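Local atomic coordinates of methanogen homoaconitase large subunit (Methanocaldococcus jannaschii, PDB entry 4KP2), a protein that forms, with its small subunit, an iron-sulfur hydro-lyase that interconverts homocitrate and homoisocitrate through cis-homoaconitate. Residues E292-V297 with D302-I307. Residues are numbered along the deposited sequence; the frame is centred on the assembly and turned at random.
Sequences EEQVAV and DNVKPI
Asn303 and Val297 open the paired part of a short, loosely bonded beta hairpin, whose strands 294-296 and 304-306 run antiparallel with 147° between their directions. The backbone O of Asn303 accepts Val297 N in a nearly straight bond (171° at the hydrogen), though the 2.5 Å between these two atoms is unusually short and the length doubtful. CG2 of Val297 also leans on CB of Asn303 at 3.7 Å. Val304 follows, its CG2 set anti to the backbone N, which turns that methyl to the neighbouring strand; there it lies 3.5 Å from Gln294 OE1, and the two side chains cross at about a right angle. The Gln294 chain is folded back at chi2 (-64°), and its NE2 donates to Glu292 O from above the carbonyl plane, a short, bent bond that probably helps to hold the amide. The bent Lys305 chain places CE 3.7 Å from CG2 of Val297. At Pro306 the contact is with the ring: CB meets OE1 of Glu292 at 3.4 Å, while OE2 of that carboxylate is hydrogen-bonded to Ser308 OG. Ile307 ends the hairpin, its N donating to Glu293 O at 3.0 Å in a bent bond. Around the hairpin, Ala296 is joined to Leu421 in strand 418-421 by backbone hydrogen bonding and Gln294 packs on helix 189-200, so the pair bridges these two elements. On the Val295 side, CD1 of Ile307 touches CG2 of Val295 at 3.8 Å.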
loop_
_atom_site.group_PDB
_atom_site.type_symbol
_atom_site.label_atom_id
_atom_site.label_comp_id
_atom_site.label_asym_id
_atom_site.label_seq_id
_atom_site.Cartn_x
_atom_site.Cartn_y
_atom_site.Cartn_z
ATOM N N GLU A 292 6.687 -30.332 -15.844
ATOM C CA GLU A 292 6.006 -29.096 -16.206
ATOM C C GLU A 292 6.007 -28.133 -15.028
ATOM O O GLU A 292 6.377 -28.502 -13.913
ATOM C CB GLU A 292 4.565 -29.376 -16.635
ATOM C CG GLU A 292 4.430 -30.278 -17.850
ATOM C CD GLU A 292 2.995 -30.381 -18.337
ATOM O OE1 GLU A 292 2.386 -31.459 -18.174
ATOM O OE2 GLU A 292 2.479 -29.384 -18.883
ATOM N N GLU A 293 5.590 -26.896 -15.279
ATOM C CA GLU A 293 5.459 -25.908 -14.217
ATOM C C GLU A 293 4.251 -26.225 -13.340
ATOM O O GLU A 293 3.303 -26.871 -13.787
ATOM C CB GLU A 293 5.370 -24.498 -14.801
ATOM C CG GLU A 293 6.721 -23.918 -15.190
ATOM C CD GLU A 293 6.639 -22.999 -16.389
ATOM O OE1 GLU A 293 6.420 -23.507 -17.508
ATOM O OE2 GLU A 293 6.792 -21.772 -16.214
ATOM N N GLN A 294 4.286 -25.767 -12.094
ATOM C CA GLN A 294 3.311 -26.205 -11.100
ATOM C C GLN A 294 2.402 -25.087 -10.584
ATOM O O GLN A 294 2.873 -24.028 -10.171
ATOM C CB GLN A 294 4.032 -26.878 -9.929
ATOM C CG GLN A 294 4.991 -27.986 -10.342
ATOM C CD GLN A 294 4.291 -29.161 -10.998
ATOM O OE1 GLN A 294 3.621 -29.953 -10.332
ATOM N NE2 GLN A 294 4.444 -29.282 -12.311
ATOM N N VAL A 295 1.096 -25.341 -10.613
ATOM C CA VAL A 295 0.101 -24.430 -10.053
ATOM C C VAL A 295 -0.849 -25.160 -9.099
ATOM O O VAL A 295 -1.581 -26.061 -9.510
ATOM C CB VAL A 295 -0.734 -23.758 -11.158
ATOM C CG1 VAL A 295 -1.877 -22.958 -10.549
ATOM C CG2 VAL A 295 0.147 -22.874 -12.026
ATOM N N ALA A 296 -0.840 -24.762 -7.829
ATOM C CA ALA A 296 -1.680 -25.401 -6.818
ATOM C C ALA A 296 -3.122 -24.902 -6.864
ATOM O O ALA A 296 -3.371 -23.698 -6.891
ATOM C CB ALA A 296 -1.091 -25.197 -5.431
ATOM N N VAL A 297 -4.066 -25.839 -6.861
ATOM C CA VAL A 297 -5.485 -25.510 -6.947
ATOM C C VAL A 297 -6.149 -25.535 -5.566
ATOM O O VAL A 297 -5.646 -26.188 -4.649
ATOM C CB VAL A 297 -6.221 -26.473 -7.908
ATOM C CG1 VAL A 297 -5.515 -26.515 -9.255
ATOM C CG2 VAL A 297 -6.317 -27.867 -7.307
ATOM N N ASP A 302 -1.439 -28.915 -1.107
ATOM C CA ASP A 302 -1.073 -30.234 -1.617
ATOM C C ASP A 302 -1.897 -30.647 -2.841
ATOM O O ASP A 302 -2.164 -31.831 -3.053
ATOM C CB ASP A 302 -1.135 -31.302 -0.518
ATOM C CG ASP A 302 -2.551 -31.676 -0.140
ATOM O OD1 ASP A 302 -3.438 -30.799 -0.199
ATOM O OD2 ASP A 302 -2.779 -32.854 0.215
ATOM N N ASN A 303 -2.280 -29.666 -3.655
ATOM C CA ASN A 303 -3.069 -29.930 -4.855
ATOM C C ASN A 303 -2.595 -29.183 -6.100
ATOM O O ASN A 303 -3.223 -28.210 -6.512
ATOM C CB ASN A 303 -4.541 -29.594 -4.605
ATOM C CG ASN A 303 -5.243 -30.626 -3.746
ATOM O OD1 ASN A 303 -4.911 -31.810 -3.781
ATOM N ND2 ASN A 303 -6.228 -30.181 -2.974
ATOM N N VAL A 304 -1.501 -29.632 -6.707
ATOM C CA VAL A 304 -1.096 -29.069 -7.993
ATOM C C VAL A 304 -1.192 -30.057 -9.152
ATOM O O VAL A 304 -0.597 -31.134 -9.129
ATOM C CB VAL A 304 0.322 -28.449 -7.977
ATOM C CG1 VAL A 304 1.308 -29.378 -7.355
ATOM C CG2 VAL A 304 0.766 -28.165 -9.383
ATOM N N LYS A 305 -1.967 -29.676 -10.160
ATOM C CA LYS A 305 -1.937 -30.348 -11.446
ATOM C C LYS A 305 -0.960 -29.555 -12.299
ATOM O O LYS A 305 -0.809 -28.349 -12.097
ATOM C CB LYS A 305 -3.318 -30.316 -12.096
ATOM C CG LYS A 305 -4.443 -29.870 -11.176
ATOM C CD LYS A 305 -5.131 -31.053 -10.523
ATOM C CE LYS A 305 -6.361 -30.607 -9.754
ATOM N NZ LYS A 305 -7.294 -29.831 -10.619
ATOM N N PRO A 306 -0.287 -30.218 -13.253
ATOM C CA PRO A 306 0.654 -29.507 -14.127
ATOM C C PRO A 306 -0.020 -28.345 -14.855
ATOM O O PRO A 306 -1.244 -28.341 -14.995
ATOM C CB PRO A 306 1.099 -30.588 -15.121
ATOM C CG PRO A 306 0.060 -31.665 -15.025
ATOM C CD PRO A 306 -0.394 -31.643 -13.603
ATOM N N ILE A 307 0.774 -27.376 -15.304
ATOM C CA ILE A 307 0.256 -26.153 -15.918
ATOM C C ILE A 307 -0.702 -26.424 -17.083
ATOM O O ILE A 307 -1.593 -25.620 -17.370
ATOM C CB ILE A 307 1.413 -25.225 -16.372
ATOM C CG1 ILE A 307 0.879 -23.876 -16.860
ATOM C CG2 ILE A 307 2.255 -25.900 -17.445
ATOM C CD1 ILE A 307 0.092 -23.122 -15.817
#